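Local coordinates for aspartate aminotransferase (Plasmodium falciparum, PDB 3K7Y), which probably catalyses the transfer of the amino group of L-aspartate to 2-oxoglutarate, giving oxaloacetate and L-glutamate, with pyridoxal 5'-phosphate as cofactor, at residues 36-41 with 252-257; 124-129 with 170-175; 151-154 with 159-162; 245-250 with 256-261. All coordinates share one frame; numbering follows the deposited sequence.

Interaction 1: 36-41 with 252-257; sequences IGVCCN and SLYGER. With PLP (pyridoxal-5'-phosphate), chain B.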
loop_
_atom_site.group_PDB
_atom_site.type_symbol
_atom_site.label_atom_id
_atom_site.label_comp_id
_atom_site.label_asym_id
_atom_site.label_seq_id
_atom_site.Cartn_x
_atom_site.Cartn_y
_atom_site.Cartn_z
ATOM N N ILE A 36 20.496 6.883 -7.985
ATOM C CA ILE A 36 19.215 6.195 -8.147
ATOM C C ILE A 36 19.274 4.715 -7.751
ATOM O O ILE A 36 20.201 3.992 -8.130
ATOM C CB ILE A 36 18.665 6.351 -9.617
ATOM C CG1 ILE A 36 19.767 6.803 -10.605
ATOM C CG2 ILE A 36 17.461 7.294 -9.656
ATOM C CD1 ILE A 36 20.128 8.322 -10.576
ATOM N N GLY A 37 18.282 4.281 -6.977
ATOM C CA GLY A 37 18.176 2.878 -6.567
ATOM C C GLY A 37 17.957 1.927 -7.735
ATOM O O GLY A 37 18.208 0.731 -7.619
ATOM N N VAL A 38 17.498 2.471 -8.861
ATOM C CA VAL A 38 17.117 1.683 -10.039
ATOM C C VAL A 38 18.324 1.170 -10.818
ATOM O O VAL A 38 19.444 1.651 -10.637
ATOM C CB VAL A 38 16.156 2.468 -10.994
ATOM C CG1 VAL A 38 15.109 3.211 -10.202
ATOM C CG2 VAL A 38 16.917 3.432 -11.901
ATOM N N CYS A 39 18.079 0.195 -11.684
ATOM C CA CYS A 39 19.116 -0.355 -12.534
ATOM C C CYS A 39 18.915 0.105 -13.986
ATOM O O CYS A 39 17.825 -0.051 -14.548
ATOM C CB CYS A 39 19.119 -1.876 -12.403
ATOM S SG CYS A 39 19.530 -2.754 -13.895
ATOM N N CYS A 40 19.966 0.677 -14.580
ATOM C CA CYS A 40 19.893 1.283 -15.926
ATOM C C CYS A 40 20.257 0.337 -17.071
ATOM O O CYS A 40 21.104 -0.545 -16.926
ATOM C CB CYS A 40 20.742 2.562 -16.011
ATOM S SG CYS A 40 19.940 4.054 -15.313
ATOM N N ASN A 41 19.601 0.545 -18.210
ATOM C CA ASN A 41 19.838 -0.217 -19.438
ATOM C C ASN A 41 21.164 0.198 -20.109
ATOM O O ASN A 41 21.938 0.971 -19.531
ATOM C CB ASN A 41 18.651 -0.004 -20.393
ATOM C CG ASN A 41 18.388 -1.192 -21.306
ATOM O OD1 ASN A 41 17.400 -1.197 -22.036
ATOM N ND2 ASN A 41 19.262 -2.200 -21.274
ATOM N N SER A 252 12.459 -6.313 -12.243
ATOM C CA SER A 252 12.414 -4.921 -12.699
ATOM C C SER A 252 11.040 -4.268 -12.469
ATOM O O SER A 252 10.674 -3.339 -13.196
ATOM C CB SER A 252 12.774 -4.829 -14.181
ATOM O OG SER A 252 11.594 -5.016 -14.964
ATOM N N LEU A 253 10.289 -4.768 -11.483
ATOM C CA LEU A 253 8.960 -4.251 -11.118
ATOM C C LEU A 253 9.066 -3.127 -10.104
ATOM O O LEU A 253 8.758 -3.310 -8.919
ATOM C CB LEU A 253 8.110 -5.346 -10.475
ATOM C CG LEU A 253 7.655 -6.584 -11.226
ATOM C CD1 LEU A 253 6.932 -7.511 -10.256
ATOM C CD2 LEU A 253 6.781 -6.215 -12.404
ATOM N N TYR A 254 9.488 -1.958 -10.540
ATOM C CA TYR A 254 9.738 -0.905 -9.584
ATOM C C TYR A 254 8.430 -0.329 -9.029
ATOM O O TYR A 254 8.066 -0.585 -7.868
ATOM C CB TYR A 254 10.662 0.145 -10.189
ATOM C CG TYR A 254 12.044 -0.419 -10.511
ATOM C CD1 TYR A 254 13.053 -0.444 -9.547
ATOM C CD2 TYR A 254 12.336 -0.936 -11.769
ATOM C CE1 TYR A 254 14.314 -0.965 -9.836
ATOM C CE2 TYR A 254 13.581 -1.451 -12.061
ATOM C CZ TYR A 254 14.569 -1.462 -11.097
ATOM O OH TYR A 254 15.812 -1.979 -11.400
ATOM N N GLY A 255 7.699 0.393 -9.870
ATOM C CA GLY A 255 6.460 1.039 -9.446
ATOM C C GLY A 255 5.313 0.112 -9.095
ATOM O O GLY A 255 4.336 0.549 -8.495
ATOM N N GLU A 256 5.409 -1.158 -9.474
ATOM C CA GLU A 256 4.344 -2.105 -9.178
ATOM C C GLU A 256 4.239 -2.360 -7.675
ATOM O O GLU A 256 3.193 -2.782 -7.165
ATOM C CB GLU A 256 4.595 -3.406 -9.931
ATOM C CG GLU A 256 3.757 -3.656 -11.195
ATOM C CD GLU A 256 3.017 -2.434 -11.733
ATOM O OE1 GLU A 256 2.029 -1.988 -11.099
ATOM O OE2 GLU A 256 3.397 -1.956 -12.821
ATOM N N ARG A 257 5.340 -2.071 -6.982
ATOM C CA ARG A 257 5.514 -2.303 -5.542
ATOM C C ARG A 257 5.277 -3.761 -5.176
ATOM O O ARG A 257 4.486 -4.051 -4.270
ATOM C CB ARG A 257 4.630 -1.379 -4.705
ATOM C CG ARG A 257 4.522 0.039 -5.232
ATOM C CD ARG A 257 5.860 0.764 -5.253
ATOM N NE ARG A 257 6.448 0.825 -3.920
ATOM C CZ ARG A 257 7.486 0.098 -3.509
ATOM N NH1 ARG A 257 8.107 -0.757 -4.338
ATOM N NH2 ARG A 257 7.909 0.239 -2.259
HETATM N N1 PLP B . 15.663 -3.411 1.471
HETATM C C2 PLP B . 16.786 -3.016 0.790
HETATM C C2A PLP B . 18.108 -3.419 1.322
HETATM C C3 PLP B . 16.665 -2.269 -0.372
HETATM O O3 PLP B . 17.787 -1.890 -1.065
HETATM C C4 PLP B . 15.399 -1.910 -0.837
HETATM C C4A PLP B . 15.318 -1.230 -2.170
HETATM O O4A PLP B . 15.146 -1.915 -3.187
HETATM C C5 PLP B . 14.239 -2.317 -0.149
HETATM C C6 PLP B . 14.396 -3.066 1.019
HETATM C C5A PLP B . 12.808 -1.963 -0.564
HETATM O O4P PLP B . 12.451 -2.218 -1.911
HETATM P P PLP B . 11.022 -1.723 -2.494
HETATM O O1P PLP B . 10.555 -2.609 -3.614
HETATM O O2P PLP B . 11.187 -0.359 -3.109
HETATM O O3P PLP B . 10.025 -1.754 -1.358
#

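Interaction 2: 124-129 with 170-175; sequences TLYVTN and NIPNGS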
loop_
_atom_site.group_PDB
_atom_site.type_symbol
_atom_site.label_atom_id
_atom_site.label_comp_id
_atom_site.label_asym_id
_atom_site.label_seq_id
_atom_site.Cartn_x
_atom_site.Cartn_y
_atom_site.Cartn_z
ATOM N N THR A 124 13.851 -3.400 21.225
ATOM C CA THR A 124 15.181 -3.113 20.735
ATOM C C THR A 124 15.412 -3.924 19.481
ATOM O O THR A 124 15.053 -5.102 19.435
ATOM C CB THR A 124 16.200 -3.578 21.772
ATOM O OG1 THR A 124 15.630 -4.663 22.523
ATOM C CG2 THR A 124 16.564 -2.457 22.740
ATOM N N LEU A 125 16.016 -3.302 18.468
ATOM C CA LEU A 125 16.367 -3.977 17.200
ATOM C C LEU A 125 17.805 -3.711 16.846
ATOM O O LEU A 125 18.252 -2.565 16.882
ATOM C CB LEU A 125 15.491 -3.500 16.038
ATOM C CG LEU A 125 14.025 -3.941 16.014
ATOM C CD1 LEU A 125 13.173 -2.769 15.659
ATOM C CD2 LEU A 125 13.763 -5.083 15.053
ATOM N N TYR A 126 18.524 -4.776 16.511
ATOM C CA TYR A 126 19.886 -4.651 16.047
ATOM C C TYR A 126 19.975 -4.593 14.526
ATOM O O TYR A 126 19.246 -5.296 13.796
ATOM C CB TYR A 126 20.753 -5.765 16.618
ATOM C CG TYR A 126 20.868 -5.656 18.117
ATOM C CD1 TYR A 126 21.786 -4.785 18.716
ATOM C CD2 TYR A 126 20.044 -6.407 18.937
ATOM C CE1 TYR A 126 21.874 -4.675 20.089
ATOM C CE2 TYR A 126 20.123 -6.304 20.311
ATOM C CZ TYR A 126 21.033 -5.441 20.887
ATOM O OH TYR A 126 21.059 -5.364 22.266
ATOM N N VAL A 127 20.874 -3.734 14.059
ATOM C CA VAL A 127 21.048 -3.513 12.644
ATOM C C VAL A 127 22.556 -3.532 12.373
ATOM O O VAL A 127 23.327 -3.125 13.230
ATOM C CB VAL A 127 20.331 -2.198 12.245
ATOM C CG1 VAL A 127 21.274 -1.030 12.206
ATOM C CG2 VAL A 127 19.655 -2.347 10.933
ATOM N N THR A 128 23.003 -4.046 11.231
ATOM C CA THR A 128 24.464 -4.135 11.010
ATOM C C THR A 128 24.989 -2.793 10.518
ATOM O O THR A 128 24.323 -2.122 9.736
ATOM C CB THR A 128 24.907 -5.290 10.032
ATOM O OG1 THR A 128 24.285 -5.143 8.745
ATOM C CG2 THR A 128 24.576 -6.660 10.593
ATOM N N ASN A 129 26.169 -2.390 10.971
ATOM C CA ASN A 129 26.708 -1.105 10.550
ATOM C C ASN A 129 27.562 -1.205 9.306
ATOM O O ASN A 129 28.416 -2.078 9.235
ATOM C CB ASN A 129 27.501 -0.435 11.662
ATOM C CG ASN A 129 28.171 0.825 11.189
ATOM O OD1 ASN A 129 29.200 0.763 10.520
ATOM N ND2 ASN A 129 27.590 1.975 11.505
ATOM N N ASN A 170 27.656 -11.155 22.187
ATOM C CA ASN A 170 27.386 -10.523 23.481
ATOM C C ASN A 170 26.218 -9.545 23.506
ATOM O O ASN A 170 26.034 -8.810 24.472
ATOM C CB ASN A 170 28.655 -9.923 24.100
ATOM C CG ASN A 170 29.757 -9.689 23.077
ATOM O OD1 ASN A 170 30.703 -10.478 22.982
ATOM N ND2 ASN A 170 29.635 -8.609 22.302
ATOM N N ILE A 171 25.422 -9.562 22.445
ATOM C CA ILE A 171 24.198 -8.786 22.389
ATOM C C ILE A 171 23.077 -9.600 23.026
ATOM O O ILE A 171 22.696 -10.635 22.478
ATOM C CB ILE A 171 23.813 -8.417 20.931
ATOM C CG1 ILE A 171 23.644 -9.680 20.065
ATOM C CG2 ILE A 171 24.844 -7.445 20.337
ATOM C CD1 ILE A 171 22.822 -9.490 18.819
ATOM N N PRO A 172 22.508 -9.128 24.155
ATOM C CA PRO A 172 21.552 -9.938 24.891
ATOM C C PRO A 172 21.362 -11.387 24.394
ATOM O O PRO A 172 22.339 -12.132 24.238
ATOM C CB PRO A 172 20.282 -9.106 24.767
ATOM C CG PRO A 172 20.818 -7.662 24.792
ATOM C CD PRO A 172 22.313 -7.713 24.512
ATOM N N ASN A 173 20.115 -11.778 24.171
ATOM C CA ASN A 173 19.745 -13.171 23.946
ATOM C C ASN A 173 18.367 -13.139 23.342
ATOM O O ASN A 173 17.484 -12.449 23.860
ATOM C CB ASN A 173 19.655 -13.923 25.279
ATOM C CG ASN A 173 20.899 -14.721 25.596
ATOM O OD1 ASN A 173 21.692 -14.339 26.459
ATOM N ND2 ASN A 173 21.069 -15.852 24.913
ATOM N N GLY A 174 18.152 -13.885 22.267
ATOM C CA GLY A 174 16.914 -13.713 21.531
ATOM C C GLY A 174 16.768 -12.242 21.161
ATOM O O GLY A 174 15.685 -11.663 21.272
ATOM N N SER A 175 17.870 -11.623 20.757
ATOM C CA SER A 175 17.796 -10.291 20.213
ATOM C C SER A 175 17.280 -10.410 18.794
ATOM O O SER A 175 17.469 -11.426 18.120
ATOM C CB SER A 175 19.153 -9.608 20.229
ATOM O OG SER A 175 19.636 -9.505 21.557
#

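Interaction 3: 151-154 with 159-162; sequences FFDY and INYD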
loop_
_atom_site.group_PDB
_atom_site.type_symbol
_atom_site.label_atom_id
_atom_site.label_comp_id
_atom_site.label_asym_id
_atom_site.label_seq_id
_atom_site.Cartn_x
_atom_site.Cartn_y
_atom_site.Cartn_z
ATOM N N PHE A 151 30.295 -4.367 11.454
ATOM C CA PHE A 151 30.167 -5.157 10.245
ATOM C C PHE A 151 31.240 -4.853 9.217
ATOM O O PHE A 151 32.288 -5.488 9.194
ATOM C CB PHE A 151 28.776 -4.973 9.645
ATOM C CG PHE A 151 28.432 -5.982 8.606
ATOM C CD1 PHE A 151 28.134 -7.284 8.970
ATOM C CD2 PHE A 151 28.387 -5.631 7.265
ATOM C CE1 PHE A 151 27.806 -8.232 8.018
ATOM C CE2 PHE A 151 28.070 -6.571 6.297
ATOM C CZ PHE A 151 27.784 -7.881 6.671
ATOM N N PHE A 152 30.954 -3.888 8.362
ATOM C CA PHE A 152 31.835 -3.512 7.290
ATOM C C PHE A 152 33.104 -2.915 7.878
ATOM O O PHE A 152 33.032 -2.132 8.830
ATOM C CB PHE A 152 31.098 -2.493 6.445
ATOM C CG PHE A 152 31.861 -2.010 5.288
ATOM C CD1 PHE A 152 31.983 -2.782 4.162
ATOM C CD2 PHE A 152 32.432 -0.763 5.308
ATOM C CE1 PHE A 152 32.689 -2.332 3.067
ATOM C CE2 PHE A 152 33.136 -0.302 4.224
ATOM C CZ PHE A 152 33.266 -1.094 3.097
ATOM N N ASP A 153 34.264 -3.312 7.345
ATOM C CA ASP A 153 35.541 -2.756 7.811
ATOM C C ASP A 153 35.953 -1.623 6.902
ATOM O O ASP A 153 36.148 -1.808 5.701
ATOM C CB ASP A 153 36.658 -3.797 7.910
ATOM C CG ASP A 153 37.931 -3.217 8.514
ATOM O OD1 ASP A 153 38.627 -2.444 7.817
ATOM O OD2 ASP A 153 38.216 -3.514 9.695
ATOM N N TYR A 154 36.081 -0.444 7.489
ATOM C CA TYR A 154 36.141 0.765 6.692
ATOM C C TYR A 154 37.496 0.958 6.055
ATOM O O TYR A 154 37.592 1.586 5.001
ATOM C CB TYR A 154 35.696 1.984 7.504
ATOM C CG TYR A 154 34.215 2.308 7.339
ATOM C CD1 TYR A 154 33.791 3.238 6.396
ATOM C CD2 TYR A 154 33.240 1.671 8.103
ATOM C CE1 TYR A 154 32.447 3.538 6.227
ATOM C CE2 TYR A 154 31.877 1.968 7.939
ATOM C CZ TYR A 154 31.495 2.905 6.997
ATOM O OH TYR A 154 30.164 3.220 6.813
ATOM N N ILE A 159 33.937 -7.207 5.005
ATOM C CA ILE A 159 33.335 -7.438 6.319
ATOM C C ILE A 159 34.441 -7.755 7.320
ATOM O O ILE A 159 35.426 -8.398 6.983
ATOM C CB ILE A 159 32.325 -8.599 6.285
ATOM C CG1 ILE A 159 31.173 -8.259 5.358
ATOM C CG2 ILE A 159 31.791 -8.902 7.666
ATOM C CD1 ILE A 159 30.592 -9.454 4.696
ATOM N N ASN A 160 34.283 -7.278 8.542
ATOM C CA ASN A 160 35.173 -7.623 9.612
ATOM C C ASN A 160 34.492 -8.756 10.361
ATOM O O ASN A 160 33.736 -8.518 11.314
ATOM C CB ASN A 160 35.353 -6.412 10.509
ATOM C CG ASN A 160 36.372 -6.627 11.586
ATOM O OD1 ASN A 160 36.409 -7.674 12.249
ATOM N ND2 ASN A 160 37.212 -5.619 11.786
ATOM N N TYR A 161 34.734 -9.989 9.911
ATOM C CA TYR A 161 33.999 -11.150 10.417
ATOM C C TYR A 161 34.332 -11.446 11.874
ATOM O O TYR A 161 33.626 -12.205 12.531
ATOM C CB TYR A 161 34.264 -12.389 9.570
ATOM C CG TYR A 161 33.821 -12.309 8.121
ATOM C CD1 TYR A 161 32.597 -12.848 7.713
ATOM C CD2 TYR A 161 34.639 -11.725 7.152
ATOM C CE1 TYR A 161 32.190 -12.791 6.378
ATOM C CE2 TYR A 161 34.244 -11.661 5.816
ATOM C CZ TYR A 161 33.017 -12.195 5.433
ATOM O OH TYR A 161 32.627 -12.116 4.106
ATOM N N ASP A 162 35.404 -10.838 12.376
ATOM C CA ASP A 162 35.868 -11.086 13.739
ATOM C C ASP A 162 35.001 -10.318 14.711
ATOM O O ASP A 162 34.466 -10.896 15.657
ATOM C CB ASP A 162 37.333 -10.660 13.906
ATOM C CG ASP A 162 38.269 -11.333 12.893
ATOM O OD1 ASP A 162 37.919 -11.431 11.688
ATOM O OD2 ASP A 162 39.377 -11.756 13.301
#

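Interaction 4: 245-250 with 256-261; sequences QSFSKN and ERAGAL. With PLP (pyridoxal-5'-phosphate), chain B.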
loop_
_atom_site.group_PDB
_atom_site.type_symbol
_atom_site.label_atom_id
_atom_site.label_comp_id
_atom_site.label_asym_id
_atom_site.label_seq_id
_atom_site.Cartn_x
_atom_site.Cartn_y
_atom_site.Cartn_z
ATOM N N GLN A 245 10.932 -9.690 1.259
ATOM C CA GLN A 245 11.377 -9.971 -0.101
ATOM C C GLN A 245 10.793 -8.958 -1.070
ATOM O O GLN A 245 9.580 -8.752 -1.088
ATOM C CB GLN A 245 10.961 -11.391 -0.450
ATOM C CG GLN A 245 10.679 -11.736 -1.904
ATOM C CD GLN A 245 10.632 -13.254 -2.112
ATOM O OE1 GLN A 245 10.636 -13.755 -3.237
ATOM N NE2 GLN A 245 10.618 -13.987 -1.015
ATOM N N SER A 246 11.664 -8.305 -1.841
ATOM C CA SER A 246 11.258 -7.343 -2.855
ATOM C C SER A 246 11.545 -7.887 -4.231
ATOM O O SER A 246 12.524 -8.611 -4.424
ATOM C CB SER A 246 12.015 -6.030 -2.693
ATOM O OG SER A 246 11.776 -5.179 -3.809
ATOM N N PHE A 247 10.695 -7.522 -5.186
ATOM C CA PHE A 247 10.869 -7.903 -6.577
ATOM C C PHE A 247 10.991 -6.632 -7.386
ATOM O O PHE A 247 10.731 -6.630 -8.602
ATOM C CB PHE A 247 9.649 -8.643 -7.081
ATOM C CG PHE A 247 9.311 -9.874 -6.315
ATOM C CD1 PHE A 247 10.023 -11.050 -6.499
ATOM C CD2 PHE A 247 8.230 -9.884 -5.445
ATOM C CE1 PHE A 247 9.670 -12.214 -5.807
ATOM C CE2 PHE A 247 7.879 -11.041 -4.749
ATOM C CZ PHE A 247 8.597 -12.204 -4.932
ATOM N N SER A 248 11.352 -5.542 -6.715
ATOM C CA SER A 248 11.482 -4.284 -7.410
ATOM C C SER A 248 12.625 -4.316 -8.389
ATOM O O SER A 248 12.503 -3.736 -9.469
ATOM C CB SER A 248 11.608 -3.113 -6.458
ATOM O OG SER A 248 10.323 -2.558 -6.230
ATOM N N LYS A 249 13.705 -5.022 -8.036
ATOM C CA LYS A 249 14.867 -5.161 -8.930
ATOM C C LYS A 249 14.986 -6.512 -9.666
ATOM O O LYS A 249 15.364 -6.553 -10.835
ATOM C CB LYS A 249 16.152 -4.814 -8.195
ATOM C CG LYS A 249 16.316 -3.320 -7.943
ATOM C CD LYS A 249 15.687 -2.856 -6.618
ATOM C CE LYS A 249 15.946 -1.365 -6.385
ATOM N NZ LYS A 249 15.283 -0.825 -5.165
ATOM N N ASN A 250 14.660 -7.595 -8.957
ATOM C CA ASN A 250 14.496 -8.938 -9.510
ATOM C C ASN A 250 13.754 -9.027 -10.837
ATOM O O ASN A 250 14.282 -9.546 -11.835
ATOM C CB ASN A 250 13.698 -9.779 -8.521
ATOM C CG ASN A 250 14.557 -10.371 -7.455
ATOM O OD1 ASN A 250 15.717 -10.731 -7.701
ATOM N ND2 ASN A 250 14.004 -10.475 -6.244
ATOM N N GLU A 256 5.409 -1.158 -9.474
ATOM C CA GLU A 256 4.344 -2.105 -9.178
ATOM C C GLU A 256 4.239 -2.360 -7.675
ATOM O O GLU A 256 3.193 -2.782 -7.165
ATOM C CB GLU A 256 4.595 -3.406 -9.931
ATOM C CG GLU A 256 3.757 -3.656 -11.195
ATOM C CD GLU A 256 3.017 -2.434 -11.733
ATOM O OE1 GLU A 256 2.029 -1.988 -11.099
ATOM O OE2 GLU A 256 3.397 -1.956 -12.821
ATOM N N ARG A 257 5.340 -2.071 -6.982
ATOM C CA ARG A 257 5.514 -2.303 -5.542
ATOM C C ARG A 257 5.277 -3.761 -5.176
ATOM O O ARG A 257 4.486 -4.051 -4.270
ATOM C CB ARG A 257 4.630 -1.379 -4.705
ATOM C CG ARG A 257 4.522 0.039 -5.232
ATOM C CD ARG A 257 5.860 0.764 -5.253
ATOM N NE ARG A 257 6.448 0.825 -3.920
ATOM C CZ ARG A 257 7.486 0.098 -3.509
ATOM N NH1 ARG A 257 8.107 -0.757 -4.338
ATOM N NH2 ARG A 257 7.909 0.239 -2.259
ATOM N N ALA A 258 5.952 -4.682 -5.870
ATOM C CA ALA A 258 5.797 -6.122 -5.567
ATOM C C ALA A 258 6.723 -6.580 -4.421
ATOM O O ALA A 258 7.963 -6.443 -4.517
ATOM C CB ALA A 258 6.013 -6.973 -6.814
ATOM N N GLY A 259 6.125 -7.088 -3.339
ATOM C CA GLY A 259 6.895 -7.621 -2.212
ATOM C C GLY A 259 6.185 -8.703 -1.409
ATOM O O GLY A 259 4.963 -8.850 -1.489
ATOM N N ALA A 260 6.943 -9.449 -0.610
ATOM C CA ALA A 260 6.366 -10.478 0.238
ATOM C C ALA A 260 6.981 -10.487 1.643
ATOM O O ALA A 260 8.059 -9.949 1.842
ATOM C CB ALA A 260 6.526 -11.817 -0.422
ATOM N N LEU A 261 6.282 -11.097 2.601
ATOM C CA LEU A 261 6.760 -11.268 3.979
ATOM C C LEU A 261 6.647 -12.741 4.379
ATOM O O LEU A 261 5.547 -13.285 4.382
ATOM C CB LEU A 261 5.884 -10.456 4.945
ATOM C CG LEU A 261 6.381 -9.807 6.257
ATOM C CD1 LEU A 261 5.264 -9.703 7.318
ATOM C CD2 LEU A 261 7.622 -10.489 6.854
HETATM N N1 PLP B . 15.663 -3.411 1.471
HETATM C C2 PLP B . 16.786 -3.016 0.790
HETATM C C2A PLP B . 18.108 -3.419 1.322
HETATM C C3 PLP B . 16.665 -2.269 -0.372
HETATM O O3 PLP B . 17.787 -1.890 -1.065
HETATM C C4 PLP B . 15.399 -1.910 -0.837
HETATM C C4A PLP B . 15.318 -1.230 -2.170
HETATM O O4A PLP B . 15.146 -1.915 -3.187
HETATM C C5 PLP B . 14.239 -2.317 -0.149
HETATM C C6 PLP B . 14.396 -3.066 1.019
HETATM C C5A PLP B . 12.808 -1.963 -0.564
HETATM O O4P PLP B . 12.451 -2.218 -1.911
HETATM P P PLP B . 11.022 -1.723 -2.494
HETATM O O1P PLP B . 10.555 -2.609 -3.614
HETATM O O2P PLP B . 11.187 -0.359 -3.109
HETATM O O3P PLP B . 10.025 -1.754 -1.358
#

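Interaction 1: 36-41 with 252-257
Y254 reaches out of segment 252-257 and ends against the backbone of V38 and C39. Its CB is directed at segment 36-41. CG is anti to the carbonyl carbon and beside the backbone N (chi1 -64°), and the ring then spans the gap between the two loops. The CE1 corner meets V38 first. Y254 CE1 lies 3.9 Å from V38 CA and 4.1 Å from V38 CB, and V38 CB sits over one face of the ring. Further along, Y254 CZ is 3.9 Å from C39 N. At the tip, C39 N donates a hydrogen bond of 3.2 Å to Y254 OH, bent to 146° at the hydrogen. C39 CB packs beside the same hydroxyl, 3.5 Å from Y254 OH.

Segment 252-257 belongs to the loop between strands 241-246 and 258-264 of the large mixed sheet in this aminotransferase. Y254 to R257 form a type I turn, closed by a bond of 3.2 Å from R257 N to Y254 O. The turn brings R257 to the cofactor phosphate. The R257 chain bends at chi2 and chi3, and the guanidinium meets the phosphate with its edge, the phosphorus lying in its plane. R257 NH1 donates to PLP O1P at 3.2 Å, nearly straight at 171°. R257 NH2 donates to PLP O3P at 3.0 Å. Y68 of the second subunit packs its ring edge-to-face with that of Y254. R257 NH2 has a second partner, the backbone O of Y286 of that subunit.

Interaction 2: 124-129 with 170-175
With CG anti to the carbonyl carbon, beside the backbone N (chi1 -65°), the Y126 ring lies against I171. In I171, CG1 stands between the backbone N and the carbonyl carbon (chi1 58°). This leaves CB and CG2 facing the ring. I171 CB lies 4.3 Å from the centroid of the Y126 ring, only 19° off the normal, a CH-pi contact over one face. I171 CG2 is 4.1 Å from Y126 CE1. The two side chains run past each other in opposite directions.

P172 crosses Y126 at about a right angle at the phenol end, where P172 CG is 3.4 Å from Y126 OH. S175 comes in obliquely, with its CB 3.4 Å from Y126 CE2. A weak bond from S175 OG to I171 O spans the loop.

Segment 170-175 leads from helix 161-170 into strand 176-179, which runs parallel to strand 124-128 in the large sheet. The loop thus packs on a side chain of the neighbouring strand. P172 O is hydrogen-bonded to K206 NZ. No hydrogen bond joins the two segments, so their contact rests on van der Waals and CH-pi packing around one tyrosine ring.

Interaction 3: 151-154 with 159-162
The F151 ring carries I159 on one face. I159 CG2 lies 4.2 Å from the ring centroid, 15° off the normal, in a CH-pi contact. I159 CG1 reaches the far end of the ring, 3.7 Å from F151 CZ. The same I159 CG2 also sits over the centre of the Y161 ring. F164 meets the F151 ring edge-to-face. A second pair of flat groups is polar: the D153 carboxylate and the N160 amide, with planes 30° apart. N160 ND2 donates to D153 OD2 at 3.1 Å, with a bent angle of 144°. D153 OD2 accepts with its anti lone pair and lies somewhat out of the N160 amide plane.

Here strand 145-153 turns back on the short strand 158-159 at one edge of the large sheet. F152 and I159 form an antiparallel non-hydrogen-bonded pair, F152 CA to I159 CA 4.3 Å, and their side chains diverge. Next to it, N160 N donates to F151 O at 2.8 Å.

N160 is also the N-cap of helix 161-170. Its OD1 accepts a weak bond of 3.3 Å from D162 N and a firmer one from L163 N. One amide therefore serves the helix start through its oxygen and the strand through its nitrogen. D153 OD1 is engaged separately, by L156 N in the short link between the strands.

Interaction 4: 245-250 with 256-261
S248 and R257 come side by side at the phosphate of PLP, with S248 OG near the guanidinium plane. S248 OG is hydrogen-bonded to PLP O1P at 2.6 Å and also to the backbone O of L253. S246 OG donates to the same phosphate oxygen, 2.9 Å from PLP O1P. Since R257 NH1 also binds it, O1P takes three bonds from groups on both segments. K249 lies in the same pocket, and its NZ is hydrogen-bonded to Y68 OH of the second subunit. In this family such a lysine carries the cofactor as an aldimine; here its very short approach to the aldehyde oxygen is doubtful.

One shell out, S246 OG points away from its own N (chi1 171°) and accepts from S248 N at 3.0 Å, with 165° at the hydrogen. This is an ST turn, consistent with both hydroxyls reaching one phosphate oxygen.

Behind the serines, strands 241-246 and 258-264 pair as an antiparallel hairpin. Q245 and A260 are a hydrogen-bonded pair: Q245 N to A260 O is 2.9 Å, and A260 N to Q245 O is 2.8 Å. S246 and G259 form the non-hydrogen-bonded pair. F247 N to A258 O, 3.0 Å, adds one more bond towards the loop. F247 CD2 packs on A258 CB at 3.9 Å. T81 of helix 75-86 covers Q245, F247 and A260.

The guanidinium probably offsets part of the phosphate charge, and the two hydroxyls add hydrogen bonds.

How the interactions relate
From the N terminus, segment 36-41 opens the longest loop, which interaction 1 closes at 252-257. This joins the loop after strand 32-33 to the one between strands 241-246 and 258-264. Interactions 2 and 3 both fall within that span. Segment 124-129 opens interaction 2, closed at 170-175, and the short link of interaction 3 lies wholly inside it. They touch where N129 meets F151 and F152, on neighbouring strands 124-128 and 145-153. Interaction 4 follows them in series and pairs strands 241-246 and 258-264. Its second half overlaps that of interaction 1 at E256 and R257, and both touch PLP and the second subunit. Interactions 2, 3 and 4 all reach the large sheet.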